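Local coordinates for sister chromatid cohesion protein (Chaetomium thermophilum, PDB 5T8V) that probably acts in the nucleus as a cohesin loader that binds chromatin, this chain being the C-terminal, HEAT-repeat part of the protein, at residues A[1379-1388]-A[1413-1424]. Residues are numbered along the deposited sequence; the frame is centred on the assembly and turned at random.
Sequences EVRTYLRRLY and PVKVQGVTGDKV
The ring of Tyr1383 packs one face against Val1424, whose CG1 sits over the ring centre, 3.5 Å from the centroid, in a CH-pi contact. This contact joins two helices near the C-terminus of this largely helical HEAT-repeat fragment: the end of helix 1364-1387 is lined by the chain of 1413-1421, which leads into helix 1422-1431. A chi1 of 171°, which turns CG away from the backbone N, carries the Tyr1383 ring over to the start of that second helix, and its OH lies 3.4 Å from CA of the N-cap residue Gly1421, which has a positive phi (133°). Val1419 slides past the same ring in the opposite direction, CG1 being 3.7 Å from Tyr1383 CE1, and also packs through CB on Leu1387 CD1. That methyl meets the extended Lys1415 chain as well, at CG. Beyond the helix end, Tyr1388 and Pro1413 run side by side, pointing the same way, with Tyr1388 CD2 3.8 Å from Pro1413 CB; both side chains also touch helix 1291-1319, which ties the returning chain to a third helix. Between these apolar groups the backbones are linked by a weak hydrogen bond from Val1416 N to Leu1387 O (3.3 Å, N-H...O angle 153°).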
# COMPACT_ATOMS: atom_id res chain seq x y z
N GLU A 1379 -6.59 -17.77 -37.96
CA GLU A 1379 -5.65 -17.60 -36.86
C GLU A 1379 -6.24 -16.71 -35.77
O GLU A 1379 -6.31 -17.10 -34.60
CB GLU A 1379 -4.33 -17.02 -37.38
CG GLU A 1379 -3.25 -16.86 -36.31
CD GLU A 1379 -2.81 -18.18 -35.72
OE1 GLU A 1379 -3.02 -19.23 -36.37
OE2 GLU A 1379 -2.25 -18.18 -34.60
N VAL A 1380 -6.69 -15.51 -36.15
CA VAL A 1380 -7.34 -14.63 -35.19
C VAL A 1380 -8.56 -15.31 -34.58
O VAL A 1380 -8.86 -15.12 -33.40
CB VAL A 1380 -7.70 -13.29 -35.85
CG1 VAL A 1380 -8.50 -12.41 -34.89
CG2 VAL A 1380 -6.45 -12.56 -36.30
N ARG A 1381 -9.28 -16.10 -35.38
CA ARG A 1381 -10.46 -16.78 -34.88
C ARG A 1381 -10.11 -17.70 -33.72
O ARG A 1381 -10.68 -17.59 -32.63
CB ARG A 1381 -11.12 -17.56 -36.02
CG ARG A 1381 -12.30 -18.43 -35.60
CD ARG A 1381 -11.88 -19.87 -35.35
NE ARG A 1381 -13.01 -20.73 -35.02
CZ ARG A 1381 -12.90 -21.98 -34.58
NH1 ARG A 1381 -11.70 -22.52 -34.41
NH2 ARG A 1381 -13.99 -22.69 -34.30
N THR A 1382 -9.17 -18.62 -33.94
CA THR A 1382 -8.73 -19.50 -32.86
C THR A 1382 -8.22 -18.70 -31.68
O THR A 1382 -8.50 -19.02 -30.52
CB THR A 1382 -7.66 -20.46 -33.36
OG1 THR A 1382 -6.52 -19.72 -33.80
CG2 THR A 1382 -8.18 -21.31 -34.51
N TYR A 1383 -7.45 -17.63 -31.95
CA TYR A 1383 -6.93 -16.80 -30.87
C TYR A 1383 -8.06 -16.25 -30.01
O TYR A 1383 -7.92 -16.13 -28.79
CB TYR A 1383 -6.09 -15.67 -31.43
CG TYR A 1383 -5.69 -14.64 -30.39
CD1 TYR A 1383 -4.72 -14.92 -29.44
CD2 TYR A 1383 -6.30 -13.39 -30.36
CE1 TYR A 1383 -4.36 -13.99 -28.49
CE2 TYR A 1383 -5.95 -12.45 -29.41
CZ TYR A 1383 -4.98 -12.76 -28.48
OH TYR A 1383 -4.63 -11.82 -27.53
N LEU A 1384 -9.19 -15.89 -30.63
CA LEU A 1384 -10.33 -15.39 -29.87
C LEU A 1384 -11.03 -16.52 -29.13
O LEU A 1384 -11.41 -16.36 -27.96
CB LEU A 1384 -11.31 -14.67 -30.79
CG LEU A 1384 -10.83 -13.39 -31.49
CD1 LEU A 1384 -11.99 -12.76 -32.26
CD2 LEU A 1384 -10.23 -12.39 -30.51
N ARG A 1385 -11.22 -17.66 -29.79
CA ARG A 1385 -11.89 -18.79 -29.15
C ARG A 1385 -11.16 -19.22 -27.89
O ARG A 1385 -11.80 -19.56 -26.88
CB ARG A 1385 -12.00 -19.96 -30.13
CG ARG A 1385 -12.76 -19.63 -31.41
CD ARG A 1385 -14.26 -19.60 -31.20
NE ARG A 1385 -14.84 -20.94 -31.17
CZ ARG A 1385 -16.14 -21.20 -31.11
NH1 ARG A 1385 -16.57 -22.45 -31.09
NH2 ARG A 1385 -17.02 -20.20 -31.07
N ARG A 1386 -9.83 -19.20 -27.91
CA ARG A 1386 -9.07 -19.56 -26.72
C ARG A 1386 -8.90 -18.38 -25.77
O ARG A 1386 -8.75 -18.58 -24.56
CB ARG A 1386 -7.69 -20.11 -27.12
CG ARG A 1386 -6.84 -20.53 -25.93
CD ARG A 1386 -6.27 -21.93 -26.10
NE ARG A 1386 -5.67 -22.43 -24.87
CZ ARG A 1386 -5.17 -23.65 -24.71
NH1 ARG A 1386 -5.17 -24.51 -25.72
NH2 ARG A 1386 -4.65 -24.01 -23.55
N LEU A 1387 -8.94 -17.15 -26.29
CA LEU A 1387 -8.75 -15.97 -25.45
C LEU A 1387 -9.95 -15.70 -24.56
O LEU A 1387 -9.83 -14.95 -23.59
CB LEU A 1387 -8.47 -14.75 -26.32
CG LEU A 1387 -8.37 -13.40 -25.60
CD1 LEU A 1387 -7.26 -13.41 -24.57
CD2 LEU A 1387 -8.16 -12.27 -26.60
N TYR A 1388 -11.11 -16.30 -24.86
CA TYR A 1388 -12.31 -16.09 -24.06
C TYR A 1388 -12.88 -17.42 -23.58
O TYR A 1388 -12.62 -17.84 -22.45
CB TYR A 1388 -13.35 -15.30 -24.86
CG TYR A 1388 -12.98 -13.85 -25.08
CD1 TYR A 1388 -12.15 -13.48 -26.13
CD2 TYR A 1388 -13.46 -12.86 -24.24
CE1 TYR A 1388 -11.81 -12.15 -26.34
CE2 TYR A 1388 -13.12 -11.53 -24.43
CZ TYR A 1388 -12.30 -11.18 -25.49
OH TYR A 1388 -11.96 -9.86 -25.69
N PRO A 1413 -18.03 -10.36 -21.14
CA PRO A 1413 -17.05 -11.43 -21.29
C PRO A 1413 -15.95 -11.34 -20.24
O PRO A 1413 -15.85 -10.37 -19.47
CB PRO A 1413 -16.49 -11.18 -22.69
CG PRO A 1413 -16.50 -9.69 -22.80
CD PRO A 1413 -17.69 -9.20 -21.99
N VAL A 1414 -15.10 -12.36 -20.23
CA VAL A 1414 -13.95 -12.43 -19.33
C VAL A 1414 -12.76 -12.99 -20.10
O VAL A 1414 -12.91 -13.83 -20.99
CB VAL A 1414 -14.25 -13.30 -18.08
CG1 VAL A 1414 -13.06 -13.29 -17.12
CG2 VAL A 1414 -15.51 -12.81 -17.38
N LYS A 1415 -11.58 -12.51 -19.75
CA LYS A 1415 -10.34 -12.90 -20.41
C LYS A 1415 -9.67 -14.03 -19.64
O LYS A 1415 -9.78 -14.13 -18.41
CB LYS A 1415 -9.39 -11.71 -20.52
CG LYS A 1415 -8.06 -12.02 -21.20
CD LYS A 1415 -7.20 -10.77 -21.32
CE LYS A 1415 -5.81 -11.11 -21.83
NZ LYS A 1415 -4.96 -9.89 -21.98
N VAL A 1416 -8.96 -14.89 -20.37
CA VAL A 1416 -8.25 -16.00 -19.76
C VAL A 1416 -6.91 -15.51 -19.22
O VAL A 1416 -6.36 -14.50 -19.65
CB VAL A 1416 -8.06 -17.16 -20.76
CG1 VAL A 1416 -7.57 -18.42 -20.06
CG2 VAL A 1416 -9.37 -17.45 -21.50
N GLN A 1417 -6.37 -16.26 -18.26
CA GLN A 1417 -5.16 -15.85 -17.55
C GLN A 1417 -4.00 -15.56 -18.49
O GLN A 1417 -3.65 -14.40 -18.71
CB GLN A 1417 -4.76 -16.93 -16.54
CG GLN A 1417 -3.59 -16.54 -15.64
CD GLN A 1417 -3.48 -17.41 -14.41
OE1 GLN A 1417 -4.21 -18.39 -14.26
NE2 GLN A 1417 -2.55 -17.07 -13.52
N GLY A 1418 -3.40 -16.61 -19.06
CA GLY A 1418 -2.19 -16.45 -19.85
C GLY A 1418 -2.39 -16.58 -21.34
O GLY A 1418 -1.97 -17.57 -21.95
N VAL A 1419 -3.02 -15.58 -21.95
CA VAL A 1419 -3.15 -15.51 -23.41
C VAL A 1419 -2.72 -14.12 -23.84
O VAL A 1419 -3.52 -13.33 -24.36
CB VAL A 1419 -4.58 -15.82 -23.87
CG1 VAL A 1419 -4.63 -15.99 -25.38
CG2 VAL A 1419 -5.12 -17.06 -23.17
N THR A 1420 -1.44 -13.80 -23.63
CA THR A 1420 -0.90 -12.47 -23.88
C THR A 1420 -1.35 -11.92 -25.23
O THR A 1420 -2.15 -10.98 -25.28
CB THR A 1420 0.63 -12.49 -23.81
OG1 THR A 1420 1.05 -13.11 -22.59
CG2 THR A 1420 1.20 -11.08 -23.88
N GLY A 1421 -0.85 -12.50 -26.31
CA GLY A 1421 -1.20 -12.04 -27.64
C GLY A 1421 0.01 -11.89 -28.55
O GLY A 1421 -0.12 -11.48 -29.70
N ASP A 1422 1.19 -12.22 -28.03
CA ASP A 1422 2.40 -12.15 -28.85
C ASP A 1422 2.44 -13.28 -29.87
O ASP A 1422 2.88 -13.09 -31.01
CB ASP A 1422 3.64 -12.18 -27.96
CG ASP A 1422 3.71 -11.00 -27.01
OD1 ASP A 1422 3.39 -9.88 -27.44
OD2 ASP A 1422 4.08 -11.21 -25.84
N LYS A 1423 1.98 -14.47 -29.48
CA LYS A 1423 1.99 -15.61 -30.39
C LYS A 1423 1.13 -15.34 -31.62
O LYS A 1423 1.54 -15.63 -32.75
CB LYS A 1423 1.50 -16.86 -29.66
CG LYS A 1423 2.37 -17.28 -28.48
CD LYS A 1423 1.79 -18.49 -27.76
CE LYS A 1423 2.70 -18.96 -26.64
NZ LYS A 1423 2.14 -20.14 -25.93
N VAL A 1424 -0.06 -14.79 -31.42
CA VAL A 1424 -0.96 -14.53 -32.54
C VAL A 1424 -0.39 -13.43 -33.44
O VAL A 1424 -0.53 -13.49 -34.66
CB VAL A 1424 -2.37 -14.17 -32.02
CG1 VAL A 1424 -2.33 -12.93 -31.14
CG2 VAL A 1424 -3.33 -13.98 -33.19